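Local atomic coordinates of putative sarcosine dimethylglycine methyltransferase (Galdieria sulphuraria, PDB entry 2O57), a protein that probably transfers methyl groups from S-adenosylmethionine to sarcosine or dimethylglycine. Residues R234-Y242 against W275-W286. Residues are numbered along the deposited sequence; the frame is centred on the assembly and turned at random.
Sequences RPDSLVHHY and WIEGGRAGKLTW
Tyr242 and Trp275 form an offset stack, the phenol ring lying over one face of the indole's five-membered ring with centroids 4.5 Å apart and planes inclined by 23°. Tyr242 CD2 also touches Trp275 CB at 3.5 Å. A serine in place of Tyr242 would probably leave this indole face without its aromatic partner and open a gap where the ring edge meets Leu238 CD1. Ile276 CG1 packs on Tyr242 CB.

Apolar packing continues through Leu238. With CG anti to the backbone N (chi1 -172°), its side chain reaches between helix and strand, CD2 lying 3.7 Å from Leu284 CB and CD1 3.9 Å from Trp275 CE3. Val239 CG2 rests on the backbone of Gly279, where a side chain would clash with it, while Val239 CG1 sits over one face of the Arg280 guanidinium. Beyond Leu238, Ser237 CB and the aliphatic part of Arg234 pack on the indole of Trp286, Arg234 CD lying 3.7 Å from Trp286 CZ3.

One nearly straight backbone hydrogen bond, Arg234 N to Trp286 O (2.9 Å), ties the helix N-cap to the strand. Arg234 then extends to a salt bridge with Glu73 of the second subunit.

Segments 235-242 and 275-280 run roughly antiparallel, crossing at -152°. Pro188 of strand 181-190 touches both Tyr242 and Trp275. Strand 284-293 lies between 181-190 and 226-233, completing the 3-2-1-4-5-7-6 order of a Rossmann-like class I methyltransferase sheet.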
loop_
_atom_site.group_PDB
_atom_site.type_symbol
_atom_site.label_atom_id
_atom_site.label_comp_id
_atom_site.label_asym_id
_atom_site.label_seq_id
_atom_site.Cartn_x
_atom_site.Cartn_y
_atom_site.Cartn_z
ATOM N N ARG A 234 -1.096 3.868 5.598
ATOM C CA ARG A 234 -2.391 3.424 6.086
ATOM C C ARG A 234 -2.681 4.106 7.413
ATOM O O ARG A 234 -2.547 3.453 8.462
ATOM C CB ARG A 234 -2.382 1.912 6.268
ATOM C CG ARG A 234 -2.161 1.140 4.940
ATOM C CD ARG A 234 -2.074 -0.353 5.219
ATOM N NE ARG A 234 -1.677 -1.149 4.054
ATOM C CZ ARG A 234 -2.547 -1.734 3.240
ATOM N NH1 ARG A 234 -3.880 -1.615 3.446
ATOM N NH2 ARG A 234 -2.082 -2.471 2.233
ATOM N N PRO A 235 -3.086 5.404 7.383
ATOM C CA PRO A 235 -3.446 6.035 8.674
ATOM C C PRO A 235 -4.712 5.408 9.285
ATOM O O PRO A 235 -4.870 5.418 10.513
ATOM C CB PRO A 235 -3.647 7.512 8.316
ATOM C CG PRO A 235 -3.992 7.500 6.829
ATOM C CD PRO A 235 -3.212 6.350 6.241
ATOM N N ASP A 236 -5.571 4.800 8.458
ATOM C CA ASP A 236 -6.685 4.025 8.992
ATOM C C ASP A 236 -6.263 2.866 9.895
ATOM O O ASP A 236 -6.822 2.708 10.966
ATOM C CB ASP A 236 -7.728 3.604 7.917
ATOM C CG ASP A 236 -7.163 2.679 6.819
ATOM O OD1 ASP A 236 -5.925 2.394 6.726
ATOM O OD2 ASP A 236 -8.018 2.252 6.005
ATOM N N SER A 237 -5.295 2.065 9.461
ATOM C CA SER A 237 -4.739 0.989 10.264
ATOM C C SER A 237 -4.143 1.508 11.580
ATOM O O SER A 237 -4.345 0.890 12.632
ATOM C CB SER A 237 -3.693 0.175 9.476
ATOM O OG SER A 237 -4.349 -0.780 8.624
ATOM N N LEU A 238 -3.388 2.605 11.511
ATOM C CA LEU A 238 -2.789 3.205 12.696
ATOM C C LEU A 238 -3.869 3.523 13.745
ATOM O O LEU A 238 -3.751 3.092 14.922
ATOM C CB LEU A 238 -2.035 4.472 12.326
ATOM C CG LEU A 238 -1.215 5.064 13.489
ATOM C CD1 LEU A 238 0.150 4.491 13.460
ATOM C CD2 LEU A 238 -1.152 6.584 13.339
ATOM N N VAL A 239 -4.914 4.235 13.312
ATOM C CA VAL A 239 -6.059 4.605 14.181
ATOM C C VAL A 239 -6.790 3.376 14.718
ATOM O O VAL A 239 -7.004 3.270 15.943
ATOM C CB VAL A 239 -7.041 5.577 13.470
ATOM C CG1 VAL A 239 -8.363 5.748 14.285
ATOM C CG2 VAL A 239 -6.347 6.892 13.247
ATOM N N HIS A 240 -7.128 2.429 13.837
ATOM C CA HIS A 240 -7.886 1.263 14.284
ATOM C C HIS A 240 -7.054 0.437 15.252
ATOM O O HIS A 240 -7.575 -0.028 16.262
ATOM C CB HIS A 240 -8.252 0.364 13.119
ATOM C CG HIS A 240 -9.213 0.994 12.162
ATOM N ND1 HIS A 240 -9.192 0.734 10.810
ATOM C CD2 HIS A 240 -10.223 1.871 12.367
ATOM C CE1 HIS A 240 -10.155 1.421 10.217
ATOM N NE2 HIS A 240 -10.785 2.129 11.135
ATOM N N HIS A 241 -5.795 0.215 14.893
ATOM C CA HIS A 241 -4.943 -0.692 15.662
ATOM C C HIS A 241 -4.719 -0.173 17.079
ATOM O O HIS A 241 -4.905 -0.912 18.039
ATOM C CB HIS A 241 -3.589 -0.838 15.001
ATOM C CG HIS A 241 -2.717 -1.848 15.670
ATOM N ND1 HIS A 241 -3.017 -3.200 15.685
ATOM C CD2 HIS A 241 -1.574 -1.695 16.379
ATOM C CE1 HIS A 241 -2.060 -3.840 16.338
ATOM N NE2 HIS A 241 -1.174 -2.948 16.766
ATOM N N TYR A 242 -4.328 1.093 17.198
ATOM C CA TYR A 242 -4.090 1.647 18.517
ATOM C C TYR A 242 -5.359 1.833 19.349
ATOM O O TYR A 242 -5.310 1.606 20.560
ATOM C CB TYR A 242 -3.218 2.889 18.429
ATOM C CG TYR A 242 -1.808 2.500 18.059
ATOM C CD1 TYR A 242 -1.114 1.532 18.814
ATOM C CD2 TYR A 242 -1.182 3.040 16.954
ATOM C CE1 TYR A 242 0.183 1.143 18.474
ATOM C CE2 TYR A 242 0.140 2.649 16.607
ATOM C CZ TYR A 242 0.794 1.726 17.360
ATOM O OH TYR A 242 2.074 1.369 17.024
ATOM N N TRP A 275 -1.102 8.338 19.585
ATOM C CA TRP A 275 -1.055 7.748 18.258
ATOM C C TRP A 275 -2.398 7.905 17.567
ATOM O O TRP A 275 -2.446 8.258 16.409
ATOM C CB TRP A 275 -0.695 6.254 18.296
ATOM C CG TRP A 275 0.779 6.014 18.482
ATOM C CD1 TRP A 275 1.384 5.534 19.599
ATOM C CD2 TRP A 275 1.820 6.223 17.514
ATOM N NE1 TRP A 275 2.740 5.422 19.395
ATOM C CE2 TRP A 275 3.041 5.860 18.133
ATOM C CE3 TRP A 275 1.841 6.689 16.188
ATOM C CZ2 TRP A 275 4.274 5.945 17.477
ATOM C CZ3 TRP A 275 3.084 6.782 15.522
ATOM C CH2 TRP A 275 4.275 6.394 16.174
ATOM N N ILE A 276 -3.477 7.614 18.288
ATOM C CA ILE A 276 -4.843 7.677 17.720
ATOM C C ILE A 276 -5.137 9.120 17.277
ATOM O O ILE A 276 -5.543 9.359 16.123
ATOM C CB ILE A 276 -5.904 7.191 18.767
ATOM C CG1 ILE A 276 -5.725 5.693 19.081
ATOM C CG2 ILE A 276 -7.359 7.499 18.289
ATOM C CD1 ILE A 276 -6.386 5.253 20.430
ATOM N N GLU A 277 -4.937 10.065 18.193
ATOM C CA GLU A 277 -5.171 11.483 17.919
ATOM C C GLU A 277 -4.346 11.961 16.728
ATOM O O GLU A 277 -4.889 12.606 15.868
ATOM C CB GLU A 277 -4.887 12.354 19.164
ATOM C CG GLU A 277 -5.970 12.233 20.225
ATOM C CD GLU A 277 -5.533 12.647 21.664
ATOM O OE1 GLU A 277 -4.412 13.219 21.849
ATOM O OE2 GLU A 277 -6.329 12.370 22.613
ATOM N N GLY A 278 -3.051 11.618 16.675
ATOM C CA GLY A 278 -2.173 11.999 15.562
ATOM C C GLY A 278 -2.620 11.417 14.214
ATOM O O GLY A 278 -2.527 12.082 13.184
ATOM N N GLY A 279 -3.118 10.183 14.247
ATOM C CA GLY A 279 -3.697 9.529 13.094
ATOM C C GLY A 279 -4.904 10.268 12.591
ATOM O O GLY A 279 -4.995 10.571 11.395
ATOM N N ARG A 280 -5.850 10.554 13.485
ATOM C CA ARG A 280 -7.068 11.261 13.119
ATOM C C ARG A 280 -6.818 12.682 12.697
ATOM O O ARG A 280 -7.639 13.226 11.970
ATOM C CB ARG A 280 -8.071 11.276 14.267
ATOM C CG ARG A 280 -8.568 9.929 14.587
ATOM C CD ARG A 280 -9.824 10.062 15.389
ATOM N NE ARG A 280 -10.605 8.891 15.084
ATOM C CZ ARG A 280 -10.916 7.955 15.963
ATOM N NH1 ARG A 280 -11.619 6.895 15.568
ATOM N NH2 ARG A 280 -10.546 8.094 17.232
ATOM N N ALA A 281 -5.720 13.285 13.168
ATOM C CA ALA A 281 -5.363 14.672 12.829
ATOM C C ALA A 281 -4.579 14.782 11.533
ATOM O O ALA A 281 -4.232 15.867 11.114
ATOM C CB ALA A 281 -4.567 15.347 14.005
ATOM N N GLY A 282 -4.314 13.649 10.892
ATOM C CA GLY A 282 -3.511 13.621 9.662
ATOM C C GLY A 282 -2.044 13.933 9.880
ATOM O O GLY A 282 -1.351 14.308 8.933
ATOM N N LYS A 283 -1.541 13.758 11.106
ATOM C CA LYS A 283 -0.117 13.965 11.389
ATOM C C LYS A 283 0.718 12.673 11.330
ATOM O O LYS A 283 1.893 12.724 11.053
ATOM C CB LYS A 283 0.105 14.595 12.765
ATOM C CG LYS A 283 -0.625 15.946 12.958
ATOM C CD LYS A 283 -0.106 16.614 14.203
ATOM C CE LYS A 283 -0.681 18.006 14.349
ATOM N NZ LYS A 283 -1.590 17.990 15.539
ATOM N N LEU A 284 0.093 11.548 11.650
ATOM C CA LEU A 284 0.791 10.272 11.819
ATOM C C LEU A 284 0.188 9.222 10.914
ATOM O O LEU A 284 -1.004 9.272 10.588
ATOM C CB LEU A 284 0.710 9.797 13.267
ATOM C CG LEU A 284 1.207 10.782 14.336
ATOM C CD1 LEU A 284 1.008 10.144 15.740
ATOM C CD2 LEU A 284 2.668 11.104 14.140
ATOM N N THR A 285 1.002 8.261 10.530
ATOM C CA THR A 285 0.500 7.153 9.700
ATOM C C THR A 285 1.229 5.844 9.986
ATOM O O THR A 285 2.164 5.816 10.761
ATOM C CB THR A 285 0.559 7.506 8.163
ATOM O OG1 THR A 285 -0.122 6.508 7.422
ATOM C CG2 THR A 285 2.003 7.641 7.629
ATOM N N TRP A 286 0.768 4.760 9.384
ATOM C CA TRP A 286 1.504 3.506 9.449
ATOM C C TRP A 286 1.996 3.264 8.041
ATOM O O TRP A 286 1.192 3.095 7.137
ATOM C CB TRP A 286 0.619 2.352 9.944
ATOM C CG TRP A 286 1.345 1.005 9.995
ATOM C CD1 TRP A 286 2.520 0.721 10.668
ATOM C CD2 TRP A 286 0.947 -0.194 9.360
ATOM N NE1 TRP A 286 2.879 -0.575 10.447
ATOM C CE2 TRP A 286 1.915 -1.180 9.677
ATOM C CE3 TRP A 286 -0.154 -0.550 8.562
ATOM C CZ2 TRP A 286 1.829 -2.502 9.215
ATOM C CZ3 TRP A 286 -0.248 -1.878 8.110
ATOM C CH2 TRP A 286 0.750 -2.832 8.435
#